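SCO1 protein homolog (PDB 1XZO) is needed to insert copper into the active site of cytochrome c oxidase and may act in copper homeostasis or redox signalling. Local coordinates at residues 25-28 with 29-32; 113-116 with 117-121. All blocks are in the same frame, centred on the assembly; numbering follows the deposited sequence.

Contact 1: 25-28 with 29-32; sequences NVSL and ESLK. With CA (calcium ion), chain H.
Ser-27 and Ser-30 meet in a local turn, three residues apart, where strand 25-27 ends and the chain bends away toward strand 36-41. Two bonds join the pair, both donated by Ser-30, one from its amide and one from its hydroxyl. The amide N of Ser-30 donates to Ser-27 OG at 2.9 Å, while Ser-30 OG donates to Ser-27 O at 2.7 Å, lying in the carbonyl plane on a lone pair. Both hydroxyls sit between their own backbone N and carbonyl carbon (chi1 70° at Ser-27, 75° at Ser-30), the setting that keeps each close enough to the main chain to reach its neighbour's backbone. The same Ser-27 O also takes a weak bond from Leu-31 N.

The next carbonyl closes the turn: Leu-31 N binds Leu-28 O at 2.9 Å, coming from above the carbonyl plane, and Lys-32 N repeats the step onto Glu-29 O. Leu-31 lays its CB 3.5 Å from Leu-28 O, so the backbone oxygen has a hydrocarbon neighbour as well as its amide. Leu-28 packs on Val-13 and Phe-16. Glu-29 stretches outward on the exposed side and holds a calcium ion with both carboxylate oxygens, unequally: OE2 at 2.3 Å from the calcium and OE1 at 2.7 Å.

The backbone bond of Val-26 to Phe-18 pairs the strand with 17-19, and Leu-28 bonds to Phe-16 just beyond it. What results is a pair of consecutive beta turns opened by an ST motif, in which Ser-27 OG takes the amide of Ser-30, leaving a two-stranded antiparallel hairpin that precedes strand 36-41 of the thioredoxin-like sheet.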
ATOM      1  N   ASN A  25      14.456   7.637   2.895  1.00 23.68           N
ATOM      2  CA  ASN A  25      13.401   8.392   2.236  1.00 23.33           C
ATOM      3  C   ASN A  25      12.790   7.663   1.009  1.00 21.28           C
ATOM      4  O   ASN A  25      13.478   7.228   0.070  1.00 21.77           O
ATOM      5  CB  ASN A  25      13.840   9.803   1.825  1.00 23.76           C
ATOM      6  CG  ASN A  25      14.033  10.737   2.993  1.00 22.83           C
ATOM      7  OD1 ASN A  25      13.684  10.463   4.149  1.00 29.49           O
ATOM      8  ND2 ASN A  25      14.605  11.858   2.683  1.00 28.64           N
ATOM      9  N   VAL A  26      11.448   7.723   0.966  1.00 22.43           N
ATOM     10  CA  VAL A  26      10.633   7.297  -0.157  1.00 21.33           C
ATOM     11  C   VAL A  26       9.609   8.380  -0.508  1.00 19.73           C
ATOM     12  O   VAL A  26       8.919   8.834   0.342  1.00 21.09           O
ATOM     13  CB  VAL A  26       9.923   5.947   0.223  1.00 22.38           C
ATOM     14  CG1 VAL A  26       8.993   5.473  -0.894  1.00 22.63           C
ATOM     15  CG2 VAL A  26      11.022   4.909   0.516  1.00 22.62           C
ATOM     16  N   SER A  27       9.634   8.785  -1.739  1.00 21.55           N
ATOM     17  CA  SER A  27       8.818   9.899  -2.228  1.00 20.66           C
ATOM     18  C   SER A  27       7.922   9.481  -3.421  1.00 20.20           C
ATOM     19  O   SER A  27       8.314   8.667  -4.271  1.00 20.82           O
ATOM     20  CB  SER A  27       9.737  11.081  -2.598  1.00 22.40           C
ATOM     21  OG  SER A  27      10.452  10.741  -3.750  1.00 20.86           O
ATOM     22  N   LEU A  28       6.843  10.241  -3.643  1.00 18.52           N
ATOM     23  CA  LEU A  28       6.135  10.129  -4.897  1.00 19.67           C
ATOM     24  C   LEU A  28       7.026  10.276  -6.099  1.00 20.17           C
ATOM     25  O   LEU A  28       6.934   9.544  -7.060  1.00 21.24           O
ATOM     26  CB  LEU A  28       4.931  11.070  -4.954  1.00 19.39           C
ATOM     27  CG  LEU A  28       4.132  11.103  -6.227  1.00 23.84           C
ATOM     28  CD1 LEU A  28       4.860  11.353  -7.374  1.00 31.13           C
ATOM     29  CD2 LEU A  28       3.394   9.687  -6.371  1.00 21.23           C
ATOM     30  N   GLU A  29       7.968  11.240  -6.069  1.00 20.32           N
ATOM     31  CA  GLU A  29       8.822  11.464  -7.164  1.00 23.48           C
ATOM     32  C   GLU A  29       9.687  10.237  -7.454  1.00 23.55           C
ATOM     33  O   GLU A  29       9.978   9.934  -8.580  1.00 24.43           O
ATOM     34  CB  GLU A  29       9.690  12.715  -6.886  1.00 24.64           C
ATOM     35  CG  GLU A  29      10.453  13.163  -8.092  1.00 25.99           C
ATOM     36  CD  GLU A  29      11.373  14.321  -7.778  1.00 31.94           C
ATOM     37  OE1 GLU A  29      11.406  14.823  -6.639  1.00 30.30           O
ATOM     38  OE2 GLU A  29      12.092  14.660  -8.695  1.00 32.76           O
ATOM     39  N   SER A  30      10.186   9.630  -6.404  1.00 24.30           N
ATOM     40  CA  SER A  30      11.020   8.446  -6.516  1.00 26.16           C
ATOM     41  C   SER A  30      10.234   7.324  -7.213  1.00 25.04           C
ATOM     42  O   SER A  30      10.848   6.424  -7.682  1.00 26.70           O
ATOM     43  CB  SER A  30      11.529   7.972  -5.145  1.00 25.10           C
ATOM     44  OG  SER A  30      10.621   7.292  -4.251  1.00 24.57           O
ATOM     45  N   LEU A  31       8.917   7.367  -7.159  1.00 25.20           N
ATOM     46  CA  LEU A  31       8.053   6.294  -7.731  1.00 26.18           C
ATOM     47  C   LEU A  31       7.650   6.601  -9.165  1.00 27.81           C
ATOM     48  O   LEU A  31       6.931   5.834  -9.773  1.00 27.98           O
ATOM     49  CB  LEU A  31       6.837   6.030  -6.867  1.00 23.89           C
ATOM     50  CG  LEU A  31       7.189   5.331  -5.564  1.00 23.71           C
ATOM     51  CD1 LEU A  31       6.247   5.470  -4.540  1.00 19.30           C
ATOM     52  CD2 LEU A  31       7.403   3.805  -5.757  1.00 28.89           C
ATOM     53  N   LYS A  32       8.030   7.763  -9.683  1.00 29.29           N
ATOM     54  CA  LYS A  32       7.732   8.175 -11.078  1.00 29.75           C
ATOM     55  C   LYS A  32       8.284   7.154 -12.083  1.00 30.60           C
ATOM     56  O   LYS A  32       9.406   6.686 -11.940  1.00 32.96           O
ATOM     57  CB  LYS A  32       8.309   9.581 -11.374  1.00 30.88           C
ATOM     58  CG  LYS A  32       8.442   9.965 -12.873  1.00 35.61           C
ATOM     59  CD  LYS A  32       8.181  11.453 -13.113  1.00 40.96           C
ATOM     60  CE  LYS A  32       9.406  12.181 -13.689  1.00 46.20           C
ATOM     61  NZ  LYS A  32       9.182  13.680 -13.591  1.00 46.77           N
TER
HETATM   62 CA    CA H1008      12.532  16.859  -8.058  1.00 34.42          CA
HETATM   63  O   HOH W   1      13.449  16.237  -7.508  1.00 16.91           O

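Contact 2: 113-116 with 117-121; sequences EEFA and LKSFK. With CD (cadmium ion), chain E.
Phe-115 has its CG swung opposite the backbone N (chi1 169°), which carries the ring forward along the helix, and Ser-119 turns OG back beside its own N (chi1 -67°), so the hydroxyl comes down over one face of that ring. This is the C-terminal half of helix 109-120 of the thioredoxin-like fold, with side chains meeting one turn apart. Ser-119 OG stands 3.4 Å from Phe-115 CE1, off toward the rim of the ring, and gives a weak bond to Phe-115 O; its other partner is the amide of Glu-14.

Phe-120 brings CE1 to within 3.9 Å of Phe-115 CE2, and that atom of Phe-115 lies at the edge of the Phe-120 ring, near its plane. The Phe-115 ring also meets Phe-16, Phe-75 and, edge-to-face, Phe-18. An alanine in place of Phe-115 would probably open a gap among these aromatic rings and leave the Phe-120 edge and the Ser-119 hydroxyl without the ring they pack on.

On the outer side, Glu-114 and Lys-118 run alongside each other, yet OE2 of Glu-114 stays 4.2 Å from NZ of Lys-118, beyond a salt bridge. Glu-113 reaches away on an extended chain to a cadmium ion, gripping it with both carboxylate oxygens and sharing it with Lys-125. The amides of Leu-117 to Phe-120 each bond to the carbonyl four residues earlier, Glu-113 to Ala-116. Lys-121 then leaves the helix with positive phi (57°), its NZ folding back to donate to Lys-118 O at 2.8 Å.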
ATOM      1  N   GLU A 113      -3.669  11.279   7.558  1.00 17.89           N
ATOM      2  CA  GLU A 113      -5.127  11.343   7.370  1.00 18.70           C
ATOM      3  C   GLU A 113      -5.452  12.183   6.150  1.00 18.37           C
ATOM      4  O   GLU A 113      -6.228  11.825   5.209  1.00 15.78           O
ATOM      5  CB  GLU A 113      -5.790  11.694   8.676  1.00 18.28           C
ATOM      6  CG  GLU A 113      -5.760  10.517   9.678  1.00 22.62           C
ATOM      7  CD  GLU A 113      -6.552  10.712  10.892  1.00 26.83           C
ATOM      8  OE1 GLU A 113      -6.495   9.785  11.745  1.00 24.49           O
ATOM      9  OE2 GLU A 113      -7.198  11.774  11.002  1.00 29.46           O
ATOM     10  N   GLU A 114      -4.861  13.388   6.070  1.00 18.38           N
ATOM     11  CA  GLU A 114      -5.092  14.239   4.959  1.00 17.89           C
ATOM     12  C   GLU A 114      -4.534  13.750   3.655  1.00 16.54           C
ATOM     13  O   GLU A 114      -5.154  13.864   2.607  1.00 18.93           O
ATOM     14  CB  GLU A 114      -4.399  15.591   5.298  1.00 19.85           C
ATOM     15  CG  GLU A 114      -5.146  16.604   6.038  1.00 26.84           C
ATOM     16  CD  GLU A 114      -4.753  18.029   5.524  1.00 32.69           C
ATOM     17  OE1 GLU A 114      -3.799  18.568   6.099  1.00 38.84           O
ATOM     18  OE2 GLU A 114      -5.351  18.546   4.543  1.00 30.61           O
ATOM     19  N   PHE A 115      -3.372  13.066   3.681  1.00 15.71           N
ATOM     20  CA  PHE A 115      -2.762  12.527   2.485  1.00 15.46           C
ATOM     21  C   PHE A 115      -3.691  11.438   1.938  1.00 16.65           C
ATOM     22  O   PHE A 115      -3.915  11.434   0.779  1.00 17.29           O
ATOM     23  CB  PHE A 115      -1.369  11.897   2.792  1.00 16.23           C
ATOM     24  CG  PHE A 115      -0.801  11.120   1.711  1.00 13.49           C
ATOM     25  CD1 PHE A 115      -0.144  11.693   0.686  1.00 18.07           C
ATOM     26  CD2 PHE A 115      -0.881   9.680   1.776  1.00 19.82           C
ATOM     27  CE1 PHE A 115       0.337  10.962  -0.300  1.00 18.90           C
ATOM     28  CE2 PHE A 115      -0.271   8.967   0.895  1.00 16.94           C
ATOM     29  CZ  PHE A 115       0.300   9.541  -0.229  1.00 17.45           C
ATOM     30  N   ALA A 116      -4.160  10.600   2.842  1.00 17.07           N
ATOM     31  CA  ALA A 116      -4.999   9.483   2.453  1.00 17.85           C
ATOM     32  C   ALA A 116      -6.340   9.987   1.872  1.00 19.75           C
ATOM     33  O   ALA A 116      -6.793   9.407   0.864  1.00 19.19           O
ATOM     34  CB  ALA A 116      -5.243   8.550   3.616  1.00 18.32           C
ATOM     35  N   LEU A 117      -6.946  11.015   2.481  1.00 19.34           N
ATOM     36  CA  LEU A 117      -8.252  11.541   1.954  1.00 21.16           C
ATOM     37  C   LEU A 117      -8.078  12.155   0.590  1.00 22.39           C
ATOM     38  O   LEU A 117      -8.841  11.869  -0.411  1.00 23.27           O
ATOM     39  CB  LEU A 117      -8.762  12.467   3.038  1.00 23.75           C
ATOM     40  CG  LEU A 117     -10.153  13.132   3.044  1.00 25.91           C
ATOM     41  CD1 LEU A 117     -10.499  13.515   4.354  1.00 31.29           C
ATOM     42  CD2 LEU A 117     -10.029  14.415   2.115  1.00 29.70           C
ATOM     43  N   LYS A 118      -7.057  12.990   0.405  1.00 20.38           N
ATOM     44  CA  LYS A 118      -6.813  13.600  -0.921  1.00 21.82           C
ATOM     45  C   LYS A 118      -6.401  12.693  -2.045  1.00 22.50           C
ATOM     46  O   LYS A 118      -6.925  12.753  -3.119  1.00 24.13           O
ATOM     47  CB  LYS A 118      -5.773  14.789  -0.826  1.00 21.80           C
ATOM     48  CG  LYS A 118      -6.194  15.849   0.233  1.00 27.93           C
ATOM     49  CD  LYS A 118      -5.238  17.130   0.171  1.00 35.05           C
ATOM     50  CE  LYS A 118      -4.333  17.414   1.440  1.00 40.86           C
ATOM     51  NZ  LYS A 118      -2.817  17.832   1.260  1.00 40.22           N
ATOM     52  N   SER A 119      -5.434  11.821  -1.769  1.00 20.88           N
ATOM     53  CA  SER A 119      -4.836  10.968  -2.761  1.00 19.77           C
ATOM     54  C   SER A 119      -5.742   9.799  -3.155  1.00 19.93           C
ATOM     55  O   SER A 119      -5.721   9.425  -4.278  1.00 19.22           O
ATOM     56  CB  SER A 119      -3.566  10.348  -2.209  1.00 22.79           C
ATOM     57  OG  SER A 119      -2.582  11.449  -2.034  1.00 21.91           O
ATOM     58  N   PHE A 120      -6.374   9.202  -2.176  1.00 18.30           N
ATOM     59  CA  PHE A 120      -7.037   7.840  -2.384  1.00 21.53           C
ATOM     60  C   PHE A 120      -8.505   7.859  -2.037  1.00 24.11           C
ATOM     61  O   PHE A 120      -9.192   6.859  -2.199  1.00 24.85           O
ATOM     62  CB  PHE A 120      -6.346   6.761  -1.531  1.00 20.51           C
ATOM     63  CG  PHE A 120      -4.913   6.499  -1.931  1.00 19.45           C
ATOM     64  CD1 PHE A 120      -3.838   7.017  -1.113  1.00 23.02           C
ATOM     65  CD2 PHE A 120      -4.561   5.807  -3.099  1.00 17.53           C
ATOM     66  CE1 PHE A 120      -2.508   6.881  -1.515  1.00 19.13           C
ATOM     67  CE2 PHE A 120      -3.248   5.619  -3.451  1.00 21.48           C
ATOM     68  CZ  PHE A 120      -2.199   6.147  -2.607  1.00 20.21           C
ATOM     69  N   LYS A 121      -8.979   8.996  -1.557  1.00 24.66           N
ATOM     70  CA  LYS A 121     -10.334   9.204  -1.086  1.00 25.85           C
ATOM     71  C   LYS A 121     -10.689   8.238   0.021  1.00 25.69           C
ATOM     72  O   LYS A 121     -11.810   7.819   0.140  1.00 27.30           O
ATOM     73  CB  LYS A 121     -11.358   9.221  -2.284  1.00 26.97           C
ATOM     74  CG  LYS A 121     -10.843   9.829  -3.592  1.00 28.58           C
ATOM     75  CD  LYS A 121     -10.542  11.270  -3.407  1.00 32.39           C
ATOM     76  CE  LYS A 121      -9.971  11.930  -4.625  1.00 35.63           C
ATOM     77  NZ  LYS A 121      -9.432  13.292  -4.259  1.00 35.75           N
TER
HETATM   78 CD    CD E1003      -7.972  10.713  13.067  1.00 41.92          CD
HETATM   79  O   HOH W   2     -10.048  11.930  12.987  1.00 25.23           O

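Overall arrangement
Contact 1 closes before contact 2 opens along the chain; their centres lie about 17 Å apart and their nearest atoms about 7 Å, without touching. What bridges them is the chain from Val-13 to Phe-18: Phe-16 and Val-13 touch Leu-28 of contact 1 and Phe-115 of contact 2, and Phe-18, hydrogen-bonded to Val-26, packs edge-to-face with Phe-115. The hairpin is thus joined to helix 109-120 through shared aromatic neighbours. Each contact binds a metal through one glutamate, Glu-29 calcium and Glu-113 cadmium, with 30.1 Å between these two ions. Both contacts lie away from Cys-45, Cys-49 and His-135, the probable copper ligands by analogy with relatives.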